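Local coordinates for importin subunit beta-1 (Saccharomyces cerevisiae, PDB 5OWU), which carries proteins into the nucleus by pairing with importin alpha, which recognises the classical nuclear localization signal in the cargo, at residues Asp548-Thr553 and Ser574-Val579; Val583-Pro588 and Ile622-Ala627; Ser590-Ala595 and Ala627-Gly632; Val594-Met599 and Glu634-Thr639. One frame throughout, in Å; residues are numbered along the deposited sequence.

Contact 1 of 4, residues Asp548-Thr553 and Ser574-Val579; sequences DKLGQT and SNILTV
I576 pushes its branched side chain between K549, L550 and T553 where the two antiparallel helices of HEAT repeat 13 pack face to face. Their axes approach to 9.8 Å, with an angle of 155° between the N-to-C directions. The two branches of the isoleucine divide the work. CG1 lies beside the backbone N (chi1 -67°), carrying CD1 out to K549 CG at 3.5 Å and equally close to the T553 methyl, CG2, which it meets tip to tip. The other branch, CG2, rests on L550 CB at 3.8 Å. Further round, L550 CD2 touches L577 CD2 at 4.0 Å, and F602 of the next helix packs on both leucines. K549 gives only the root of its chain to this apolar cluster: it bends at chi2 (72°) and takes NZ away to Q552 OE1 and to N508 OD1. With an alanine here, I576 CD1 would probably lose the methylene wall at its side, and N508 and Q552 would be left without their shared ammonium partner. T553 is held by its hydroxyl, which also pairs with Q573 NE2: OG1 donates to L550 O at 2.7 Å, in the carbonyl plane and on a lone pair.

Contact 2 of 4, residues Val583-Pro588 and Ile622-Ala627; sequences VIRKSP and ISALAA
R585 lies over A624, while I584, one residue back, covers the same alanine from another side; these three residues bury the most surface where HEAT repeats 13 and 14 meet. The second helices of the two repeats, 563-586 and 615-629, stack side by side here, and the small A624 lets the backbones come close, with CA of R585 only 5.6 Å from CA of A624. The alanine methyl touches both neighbours: its CB sits 3.6 Å from R585 CG and 3.9 Å from I584 CG2. I584 reaches past it to the backbone. With chi1 at -70° its CG2 stands anti to the backbone N, which brings this methyl to 3.4 Å from A624 O and close to the start of L625. R585 is extended from CG to NE and lays its guanidinium flat across the helix: A624 CA is 3.8 Å above the plane, over the centre of the group. The charge is not answered within the pair of segments; NH2 makes a salt bridge to D665 on helix 655-669, in HEAT repeat 15, so the arginine spans one helix to reach the next, and the salt bridge probably helps to keep the guanidinium in this pose. Its other terminal nitrogen, NH1, comes down at an oblique angle on A627 CB, at 3.3 Å.

Contact 3 of 4, residues Ser590-Ala595 and Ala627-Gly632; sequences SVEPVA and ASLGKG
The carboxylate of E592 is the one flat side-chain group that meets the other segment, and it does so through a single oxygen: OE1 stands 3.3 Å from L629 CD2, with neither face stacked on by residues 627-632. The glutamate chain sets out anti to the backbone N (chi1 169°) and then bends at chi2 (56°), which turns the acid group toward the leucine; the two side chains cross at about a right angle. L629 answers with both methyls. While CD2 takes the glutamate, CD1 lies 3.6 Å from A595 CB, and V591 CG1 closes the other flank more loosely, 4.4 Å from L629 CD2. Thus one leucine at the end of helix 615-629 fits into the turn that leads into helix 595-607, and the two ends of HEAT repeat 14, a pair of helices, are brought together. Beyond L629 the helix stops: G630 leaves helical geometry with a positive phi of 60°, and the chain swings into a short 3-10 turn whose G632 N bonds back to L629 O at 3.0 Å. Burial costs something here, since the amide N of E592 is covered without finding a partner in the model. On the flank nearer helix 563-586, S628 sends its hydroxyl to I584 O, while its CB comes only loosely, at 4.5 Å, to V591 CG2.

Contact 4 of 4, residues Val594-Met599 and Glu634-Thr639; sequences VADMLM and EKYLET
M599 and Y636 make the tight half of this contact. The methionine sets its CG squarely over the phenol, 3.6 Å from the ring centroid and 10° off the normal, a CH-pi contact; SD stays higher above the same face, 4.8 Å from the centroid, as a more distant Met-aromatic contact. The opposite face is covered by K635 CG from the ring's own segment, so the tyrosine is sandwiched, with A595 CB 3.4 Å from its OH. The outer half is polar and exposed. There D596 OD1 takes two donors: Y636 OH at 2.6 Å, arriving on the anti side and 23° out of the carboxylate plane, and K635 NZ at 3.2 Å, on the syn lone pair, as a salt bridge. The carboxylate stands nearly perpendicular to the ring. The lysine leaves its backbone at a chi1 of 60°, which takes its chain across the ring face on the way to the acid. A phenylalanine in place of Y636 would probably leave D596 OD1 with the lysine alone and the ring less fixed in its rotation. The first helix of HEAT repeat 14 is joined in this way to the start of repeat 15, the repeat-to-repeat stacking from which a HEAT solenoid is built.

Overall arrangement
The four contacts follow one stretch of the solenoid, from HEAT repeat 13 into repeat 15. Contact 1 closes first along the chain, inside repeat 13; the other three then interleave. Helix 563-586 serves contacts 1 and 2, whose centres are about 15 Å apart, and helix 615-629 serves contacts 2 and 3, centres about 7 Å apart and sharing A627. Contacts 3 and 4, centres about 9 Å apart, start from the same stretch and share V594 and A595. L625 ties contact 2 to both later ones, with CD1 on V591 and CD2 on M599 SD. Contacts 2, 3 and 4 thus form one packed cluster, linked to contact 1 through helix 563-586; pairing within repeats and stacking between them alternate, as in a HEAT solenoid.

Contact 1 of 4, residues Asp548-Thr553 and Ser574-Val579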
loop_
_atom_site.group_PDB
_atom_site.type_symbol
_atom_site.label_atom_id
_atom_site.label_comp_id
_atom_site.label_asym_id
_atom_site.label_seq_id
_atom_site.Cartn_x
_atom_site.Cartn_y
_atom_site.Cartn_z
ATOM N N ASP A 548 -6.870 35.465 6.320
ATOM C CA ASP A 548 -8.190 36.027 6.060
ATOM C C ASP A 548 -9.202 34.922 5.774
ATOM O O ASP A 548 -10.312 34.915 6.321
ATOM C CB ASP A 548 -8.117 37.010 4.888
ATOM C CG ASP A 548 -7.220 38.212 5.176
ATOM O OD1 ASP A 548 -6.446 38.172 6.156
ATOM O OD2 ASP A 548 -7.279 39.195 4.405
ATOM N N LYS A 549 -8.822 33.957 4.932
ATOM C CA LYS A 549 -9.773 32.921 4.548
ATOM C C LYS A 549 -10.204 32.110 5.756
ATOM O O LYS A 549 -11.389 31.778 5.908
ATOM C CB LYS A 549 -9.164 32.013 3.483
ATOM C CG LYS A 549 -10.169 31.083 2.817
ATOM C CD LYS A 549 -11.097 31.858 1.888
ATOM C CE LYS A 549 -12.170 30.961 1.311
ATOM N NZ LYS A 549 -13.076 31.692 0.381
ATOM N N LEU A 550 -9.261 31.787 6.639
ATOM C CA LEU A 550 -9.643 31.082 7.852
ATOM C C LEU A 550 -10.700 31.884 8.597
ATOM O O LEU A 550 -11.760 31.357 8.963
ATOM C CB LEU A 550 -8.413 30.828 8.727
ATOM C CG LEU A 550 -8.609 29.996 9.994
ATOM C CD1 LEU A 550 -9.173 28.628 9.659
ATOM C CD2 LEU A 550 -7.290 29.871 10.767
ATOM N N GLY A 551 -10.453 33.186 8.771
ATOM C CA GLY A 551 -11.437 34.036 9.418
ATOM C C GLY A 551 -12.796 33.899 8.775
ATOM O O GLY A 551 -13.809 33.734 9.460
ATOM N N GLN A 552 -12.829 33.908 7.442
ATOM C CA GLN A 552 -14.106 33.851 6.748
ATOM C C GLN A 552 -14.848 32.573 7.098
ATOM O O GLN A 552 -16.048 32.601 7.405
ATOM C CB GLN A 552 -13.880 33.959 5.243
ATOM C CG GLN A 552 -15.148 34.014 4.437
ATOM C CD GLN A 552 -14.875 33.921 2.958
ATOM O OE1 GLN A 552 -14.937 32.839 2.370
ATOM N NE2 GLN A 552 -14.558 35.054 2.349
ATOM N N THR A 553 -14.141 31.436 7.098
ATOM C CA THR A 553 -14.834 30.185 7.380
ATOM C C THR A 553 -15.369 30.181 8.799
ATOM O O THR A 553 -16.377 29.522 9.087
ATOM C CB THR A 553 -13.918 28.977 7.163
ATOM O OG1 THR A 553 -12.841 28.997 8.113
ATOM C CG2 THR A 553 -13.368 28.958 5.733
ATOM N N SER A 574 -9.628 22.408 6.915
ATOM C CA SER A 574 -8.427 21.577 6.873
ATOM C C SER A 574 -7.474 22.034 5.765
ATOM O O SER A 574 -6.273 22.209 6.001
ATOM C CB SER A 574 -8.838 20.112 6.692
ATOM O OG SER A 574 -7.722 19.269 6.464
ATOM N N ASN A 575 -7.995 22.243 4.550
ATOM C CA ASN A 575 -7.164 22.749 3.454
ATOM C C ASN A 575 -6.471 24.043 3.848
ATOM O O ASN A 575 -5.253 24.214 3.643
ATOM C CB ASN A 575 -8.012 22.985 2.195
ATOM C CG ASN A 575 -8.735 21.736 1.708
ATOM O OD1 ASN A 575 -9.745 21.838 1.008
ATOM N ND2 ASN A 575 -8.236 20.560 2.075
ATOM N N ILE A 576 -7.243 24.972 4.423
ATOM C CA ILE A 576 -6.696 26.260 4.834
ATOM C C ILE A 576 -5.593 26.061 5.864
ATOM O O ILE A 576 -4.520 26.662 5.774
ATOM C CB ILE A 576 -7.815 27.161 5.386
ATOM C CG1 ILE A 576 -8.791 27.544 4.267
ATOM C CG2 ILE A 576 -7.235 28.424 6.030
ATOM C CD1 ILE A 576 -10.090 28.133 4.776
ATOM N N LEU A 577 -5.858 25.244 6.882
ATOM C CA LEU A 577 -4.890 25.085 7.962
ATOM C C LEU A 577 -3.609 24.421 7.463
ATOM O O LEU A 577 -2.515 24.750 7.927
ATOM C CB LEU A 577 -5.518 24.289 9.112
ATOM C CG LEU A 577 -6.606 25.051 9.886
ATOM C CD1 LEU A 577 -7.468 24.114 10.704
ATOM C CD2 LEU A 577 -6.008 26.129 10.778
ATOM N N THR A 578 -3.718 23.496 6.508
ATOM C CA THR A 578 -2.522 22.885 5.928
ATOM C C THR A 578 -1.656 23.938 5.239
ATOM O O THR A 578 -0.442 24.042 5.499
ATOM C CB THR A 578 -2.937 21.778 4.955
ATOM O OG1 THR A 578 -3.720 20.801 5.660
ATOM C CG2 THR A 578 -1.715 21.088 4.329
ATOM N N VAL A 579 -2.267 24.756 4.375
ATOM C CA VAL A 579 -1.484 25.810 3.727
ATOM C C VAL A 579 -0.912 26.764 4.768
ATOM O O VAL A 579 0.230 27.218 4.650
ATOM C CB VAL A 579 -2.324 26.571 2.687
ATOM C CG1 VAL A 579 -1.464 27.631 1.989
ATOM C CG2 VAL A 579 -2.902 25.615 1.669
#

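Contact 2 of 4, residues Val583-Pro588 and Ile622-Ala627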
loop_
_atom_site.group_PDB
_atom_site.type_symbol
_atom_site.label_atom_id
_atom_site.label_comp_id
_atom_site.label_asym_id
_atom_site.label_seq_id
_atom_site.Cartn_x
_atom_site.Cartn_y
_atom_site.Cartn_z
ATOM N N VAL A 583 2.867 28.037 5.380
ATOM C CA VAL A 583 3.245 29.450 5.365
ATOM C C VAL A 583 4.039 29.796 6.622
ATOM O O VAL A 583 5.092 30.443 6.560
ATOM C CB VAL A 583 1.989 30.334 5.232
ATOM C CG1 VAL A 583 2.301 31.804 5.525
ATOM C CG2 VAL A 583 1.395 30.204 3.837
ATOM N N ILE A 584 3.547 29.356 7.777
ATOM C CA ILE A 584 4.201 29.683 9.044
ATOM C C ILE A 584 5.611 29.111 9.066
ATOM O O ILE A 584 6.574 29.792 9.437
ATOM C CB ILE A 584 3.361 29.163 10.221
ATOM C CG1 ILE A 584 2.073 29.977 10.341
ATOM C CG2 ILE A 584 4.169 29.195 11.537
ATOM C CD1 ILE A 584 1.002 29.318 11.196
ATOM N N ARG A 585 5.758 27.852 8.652
ATOM C CA ARG A 585 7.082 27.242 8.670
ATOM C C ARG A 585 8.022 27.893 7.663
ATOM O O ARG A 585 9.223 28.014 7.924
ATOM C CB ARG A 585 6.973 25.741 8.403
ATOM C CG ARG A 585 6.509 24.959 9.608
ATOM C CD ARG A 585 6.983 23.520 9.550
ATOM N NE ARG A 585 6.194 22.677 10.441
ATOM C CZ ARG A 585 6.532 22.363 11.687
ATOM N NH1 ARG A 585 7.666 22.804 12.209
ATOM N NH2 ARG A 585 5.729 21.595 12.409
ATOM N N LYS A 586 7.508 28.315 6.508
ATOM C CA LYS A 586 8.407 28.783 5.457
ATOM C C LYS A 586 9.031 30.135 5.793
ATOM O O LYS A 586 10.178 30.395 5.417
ATOM C CB LYS A 586 7.669 28.868 4.120
ATOM C CG LYS A 586 8.579 29.130 2.924
ATOM C CD LYS A 586 9.475 27.928 2.637
ATOM C CE LYS A 586 10.591 28.278 1.673
ATOM N NZ LYS A 586 10.079 28.687 0.342
ATOM N N SER A 587 8.307 31.011 6.480
ATOM C CA SER A 587 8.787 32.361 6.769
ATOM C C SER A 587 8.557 32.647 8.244
ATOM O O SER A 587 7.597 33.337 8.611
ATOM C CB SER A 587 8.095 33.402 5.889
ATOM O OG SER A 587 8.666 34.686 6.091
ATOM N N PRO A 588 9.425 32.133 9.119
ATOM C CA PRO A 588 9.239 32.387 10.558
ATOM C C PRO A 588 9.276 33.864 10.911
ATOM O O PRO A 588 8.490 34.316 11.751
ATOM C CB PRO A 588 10.404 31.617 11.202
ATOM C CG PRO A 588 10.863 30.639 10.163
ATOM C CD PRO A 588 10.616 31.307 8.851
ATOM N N ILE A 622 -0.550 24.826 15.075
ATOM C CA ILE A 622 0.018 25.276 16.342
ATOM C C ILE A 622 1.471 24.840 16.437
ATOM O O ILE A 622 2.345 25.611 16.845
ATOM C CB ILE A 622 -0.814 24.743 17.523
ATOM C CG1 ILE A 622 -2.196 25.410 17.531
ATOM C CG2 ILE A 622 -0.083 24.972 18.846
ATOM C CD1 ILE A 622 -3.135 24.868 18.573
ATOM N N SER A 623 1.753 23.602 16.042
ATOM C CA SER A 623 3.127 23.118 16.050
ATOM C C SER A 623 4.012 23.968 15.152
ATOM O O SER A 623 5.127 24.329 15.541
ATOM C CB SER A 623 3.169 21.656 15.615
ATOM O OG SER A 623 2.420 20.852 16.504
ATOM N N ALA A 624 3.535 24.303 13.946
ATOM C CA ALA A 624 4.327 25.163 13.069
ATOM C C ALA A 624 4.587 26.517 13.718
ATOM O O ALA A 624 5.710 27.037 13.668
ATOM C CB ALA A 624 3.620 25.344 11.725
ATOM N N LEU A 625 3.557 27.112 14.322
ATOM C CA LEU A 625 3.744 28.394 14.995
ATOM C C LEU A 625 4.763 28.288 16.130
ATOM O O LEU A 625 5.627 29.157 16.277
ATOM C CB LEU A 625 2.404 28.915 15.517
ATOM C CG LEU A 625 2.414 30.336 16.084
ATOM C CD1 LEU A 625 2.878 31.318 15.046
ATOM C CD2 LEU A 625 1.043 30.739 16.594
ATOM N N ALA A 626 4.683 27.233 16.940
ATOM C CA ALA A 626 5.676 27.027 17.996
ATOM C C ALA A 626 7.083 26.927 17.418
ATOM O O ALA A 626 8.014 27.590 17.894
ATOM C CB ALA A 626 5.338 25.766 18.793
ATOM N N ALA A 627 7.254 26.100 16.384
ATOM C CA ALA A 627 8.559 25.971 15.748
ATOM C C ALA A 627 9.079 27.323 15.278
ATOM O O ALA A 627 10.272 27.618 15.413
ATOM C CB ALA A 627 8.480 24.992 14.573
#

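Contact 3 of 4, residues Ser590-Ala595 and Ala627-Gly632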
loop_
_atom_site.group_PDB
_atom_site.type_symbol
_atom_site.label_atom_id
_atom_site.label_comp_id
_atom_site.label_asym_id
_atom_site.label_seq_id
_atom_site.Cartn_x
_atom_site.Cartn_y
_atom_site.Cartn_z
ATOM N N SER A 590 8.202 36.419 9.429
ATOM C CA SER A 590 6.943 37.097 9.140
ATOM C C SER A 590 5.827 36.741 10.117
ATOM O O SER A 590 4.756 37.354 10.048
ATOM C CB SER A 590 6.494 36.759 7.715
ATOM O OG SER A 590 5.364 37.524 7.338
ATOM N N VAL A 591 6.048 35.793 11.025
ATOM C CA VAL A 591 4.962 35.238 11.827
ATOM C C VAL A 591 4.740 35.995 13.135
ATOM O O VAL A 591 3.600 36.089 13.605
ATOM C CB VAL A 591 5.239 33.752 12.108
ATOM C CG1 VAL A 591 4.167 33.160 12.973
ATOM C CG2 VAL A 591 5.334 32.968 10.811
ATOM N N GLU A 592 5.801 36.517 13.747
ATOM C CA GLU A 592 5.682 37.133 15.069
ATOM C C GLU A 592 4.522 38.115 15.177
ATOM O O GLU A 592 3.675 37.938 16.070
ATOM C CB GLU A 592 7.016 37.808 15.421
ATOM C CG GLU A 592 6.968 38.705 16.654
ATOM C CD GLU A 592 6.472 37.978 17.889
ATOM O OE1 GLU A 592 6.523 36.730 17.906
ATOM O OE2 GLU A 592 6.029 38.655 18.842
ATOM N N PRO A 593 4.394 39.122 14.309
ATOM C CA PRO A 593 3.359 40.147 14.533
ATOM C C PRO A 593 1.949 39.592 14.622
ATOM O O PRO A 593 1.103 40.191 15.296
ATOM C CB PRO A 593 3.516 41.076 13.318
ATOM C CG PRO A 593 4.878 40.793 12.778
ATOM C CD PRO A 593 5.131 39.350 13.057
ATOM N N VAL A 594 1.666 38.467 13.960
ATOM C CA VAL A 594 0.317 37.914 13.910
ATOM C C VAL A 594 0.128 36.750 14.877
ATOM O O VAL A 594 -0.992 36.218 14.992
ATOM C CB VAL A 594 -0.034 37.489 12.466
ATOM C CG1 VAL A 594 -0.018 38.699 11.537
ATOM C CG2 VAL A 594 0.930 36.429 11.952
ATOM N N ALA A 595 1.177 36.374 15.616
ATOM C CA ALA A 595 1.124 35.185 16.462
ATOM C C ALA A 595 -0.103 35.197 17.364
ATOM O O ALA A 595 -0.920 34.267 17.345
ATOM C CB ALA A 595 2.403 35.085 17.291
ATOM N N ALA A 627 7.254 26.100 16.384
ATOM C CA ALA A 627 8.559 25.971 15.748
ATOM C C ALA A 627 9.079 27.323 15.278
ATOM O O ALA A 627 10.272 27.618 15.413
ATOM C CB ALA A 627 8.480 24.992 14.573
ATOM N N SER A 628 8.197 28.170 14.746
ATOM C CA SER A 628 8.643 29.449 14.200
ATOM C C SER A 628 8.930 30.480 15.290
ATOM O O SER A 628 9.866 31.275 15.157
ATOM C CB SER A 628 7.595 29.982 13.224
ATOM O OG SER A 628 7.563 29.166 12.062
ATOM N N LEU A 629 8.146 30.493 16.367
ATOM C CA LEU A 629 8.326 31.489 17.416
ATOM C C LEU A 629 9.428 31.127 18.398
ATOM O O LEU A 629 9.963 32.022 19.060
ATOM C CB LEU A 629 7.026 31.692 18.198
ATOM C CG LEU A 629 5.847 32.319 17.457
ATOM C CD1 LEU A 629 4.689 32.497 18.420
ATOM C CD2 LEU A 629 6.228 33.648 16.833
ATOM N N GLY A 630 9.768 29.851 18.520
ATOM C CA GLY A 630 10.760 29.470 19.510
ATOM C C GLY A 630 10.291 29.846 20.899
ATOM O O GLY A 630 9.148 29.578 21.288
ATOM N N LYS A 631 11.178 30.489 21.664
ATOM C CA LYS A 631 10.835 30.896 23.023
ATOM C C LYS A 631 9.636 31.829 23.055
ATOM O O LYS A 631 8.950 31.904 24.082
ATOM C CB LYS A 631 12.035 31.571 23.688
ATOM C CG LYS A 631 13.138 30.601 24.098
ATOM C CD LYS A 631 14.445 31.333 24.361
ATOM C CE LYS A 631 15.557 30.373 24.754
ATOM N NZ LYS A 631 16.879 31.059 24.824
ATOM N N GLY A 632 9.363 32.532 21.956
ATOM C CA GLY A 632 8.188 33.381 21.876
ATOM C C GLY A 632 6.879 32.638 22.008
ATOM O O GLY A 632 5.839 33.283 22.182
#

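Contact 4 of 4, residues Val594-Met599 and Glu634-Thr639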
loop_
_atom_site.group_PDB
_atom_site.type_symbol
_atom_site.label_atom_id
_atom_site.label_comp_id
_atom_site.label_asym_id
_atom_site.label_seq_id
_atom_site.Cartn_x
_atom_site.Cartn_y
_atom_site.Cartn_z
ATOM N N VAL A 594 1.666 38.467 13.960
ATOM C CA VAL A 594 0.317 37.914 13.910
ATOM C C VAL A 594 0.128 36.750 14.877
ATOM O O VAL A 594 -0.992 36.218 14.992
ATOM C CB VAL A 594 -0.034 37.489 12.466
ATOM C CG1 VAL A 594 -0.018 38.699 11.537
ATOM C CG2 VAL A 594 0.930 36.429 11.952
ATOM N N ALA A 595 1.177 36.374 15.616
ATOM C CA ALA A 595 1.124 35.185 16.462
ATOM C C ALA A 595 -0.103 35.197 17.364
ATOM O O ALA A 595 -0.920 34.267 17.345
ATOM C CB ALA A 595 2.403 35.085 17.291
ATOM N N ASP A 596 -0.256 36.260 18.156
ATOM C CA ASP A 596 -1.406 36.369 19.044
ATOM C C ASP A 596 -2.693 36.062 18.297
ATOM O O ASP A 596 -3.436 35.133 18.649
ATOM C CB ASP A 596 -1.459 37.769 19.662
ATOM C CG ASP A 596 -0.517 37.927 20.848
ATOM O OD1 ASP A 596 0.078 36.916 21.279
ATOM O OD2 ASP A 596 -0.385 39.060 21.360
ATOM N N MET A 597 -2.946 36.811 17.222
ATOM C CA MET A 597 -4.192 36.632 16.494
ATOM C C MET A 597 -4.365 35.172 16.108
ATOM O O MET A 597 -5.416 34.564 16.359
ATOM C CB MET A 597 -4.210 37.542 15.266
ATOM C CG MET A 597 -5.511 37.497 14.484
ATOM S SD MET A 597 -5.245 37.288 12.716
ATOM C CE MET A 597 -4.395 35.724 12.670
ATOM N N LEU A 598 -3.309 34.569 15.560
ATOM C CA LEU A 598 -3.426 33.194 15.096
ATOM C C LEU A 598 -3.847 32.281 16.235
ATOM O O LEU A 598 -4.807 31.510 16.104
ATOM C CB LEU A 598 -2.108 32.728 14.471
ATOM C CG LEU A 598 -1.826 33.277 13.069
ATOM C CD1 LEU A 598 -0.423 32.898 12.612
ATOM C CD2 LEU A 598 -2.861 32.781 12.072
ATOM N N MET A 599 -3.175 32.390 17.385
ATOM C CA MET A 599 -3.526 31.509 18.492
ATOM C C MET A 599 -4.958 31.765 18.934
ATOM O O MET A 599 -5.703 30.820 19.229
ATOM C CB MET A 599 -2.541 31.688 19.650
ATOM C CG MET A 599 -1.143 31.110 19.374
ATOM S SD MET A 599 -1.130 29.348 18.952
ATOM C CE MET A 599 -1.894 28.629 20.405
ATOM N N GLU A 634 6.260 30.520 24.473
ATOM C CA GLU A 634 6.029 30.134 25.861
ATOM C C GLU A 634 4.772 30.777 26.431
ATOM O O GLU A 634 4.075 30.151 27.236
ATOM C CB GLU A 634 7.257 30.479 26.701
ATOM C CG GLU A 634 8.389 29.496 26.489
ATOM C CD GLU A 634 9.717 29.993 27.012
ATOM O OE1 GLU A 634 9.722 30.846 27.923
ATOM O OE2 GLU A 634 10.757 29.529 26.504
ATOM N N LYS A 635 4.443 32.001 26.007
ATOM C CA LYS A 635 3.282 32.698 26.558
ATOM C C LYS A 635 1.978 31.937 26.345
ATOM O O LYS A 635 1.025 32.144 27.104
ATOM C CB LYS A 635 3.170 34.094 25.945
ATOM C CG LYS A 635 2.994 34.111 24.423
ATOM C CD LYS A 635 3.049 35.532 23.851
ATOM C CE LYS A 635 1.873 36.391 24.308
ATOM N NZ LYS A 635 1.946 37.774 23.752
ATOM N N TYR A 636 1.908 31.072 25.338
ATOM C CA TYR A 636 0.696 30.309 25.071
ATOM C C TYR A 636 0.680 28.958 25.767
ATOM O O TYR A 636 -0.340 28.263 25.715
ATOM C CB TYR A 636 0.532 30.087 23.564
ATOM C CG TYR A 636 0.736 31.335 22.733
ATOM C CD1 TYR A 636 -0.230 32.334 22.695
ATOM C CD2 TYR A 636 1.892 31.514 21.986
ATOM C CE1 TYR A 636 -0.049 33.481 21.930
ATOM C CE2 TYR A 636 2.082 32.657 21.217
ATOM C CZ TYR A 636 1.106 33.636 21.196
ATOM O OH TYR A 636 1.284 34.775 20.441
ATOM N N LEU A 637 1.779 28.571 26.414
ATOM C CA LEU A 637 1.902 27.206 26.908
ATOM C C LEU A 637 0.881 26.908 27.995
ATOM O O LEU A 637 0.320 25.810 28.037
ATOM C CB LEU A 637 3.320 26.961 27.420
ATOM C CG LEU A 637 4.387 26.656 26.365
ATOM C CD1 LEU A 637 5.751 26.534 27.026
ATOM C CD2 LEU A 637 4.055 25.382 25.609
ATOM N N GLU A 638 0.622 27.866 28.884
ATOM C CA GLU A 638 -0.322 27.612 29.965
ATOM C C GLU A 638 -1.704 27.284 29.413
ATOM O O GLU A 638 -2.325 26.290 29.805
ATOM C CB GLU A 638 -0.395 28.816 30.903
ATOM C CG GLU A 638 -1.125 28.512 32.205
ATOM C CD GLU A 638 -1.656 29.755 32.896
ATOM O OE1 GLU A 638 -1.111 30.856 32.663
ATOM O OE2 GLU A 638 -2.626 29.627 33.672
ATOM N N THR A 639 -2.202 28.111 28.491
ATOM C CA THR A 639 -3.509 27.858 27.890
ATOM C C THR A 639 -3.506 26.609 27.016
ATOM O O THR A 639 -4.526 25.917 26.928
ATOM C CB THR A 639 -3.948 29.062 27.062
ATOM O OG1 THR A 639 -4.028 30.217 27.905
ATOM C CG2 THR A 639 -5.313 28.816 26.414
#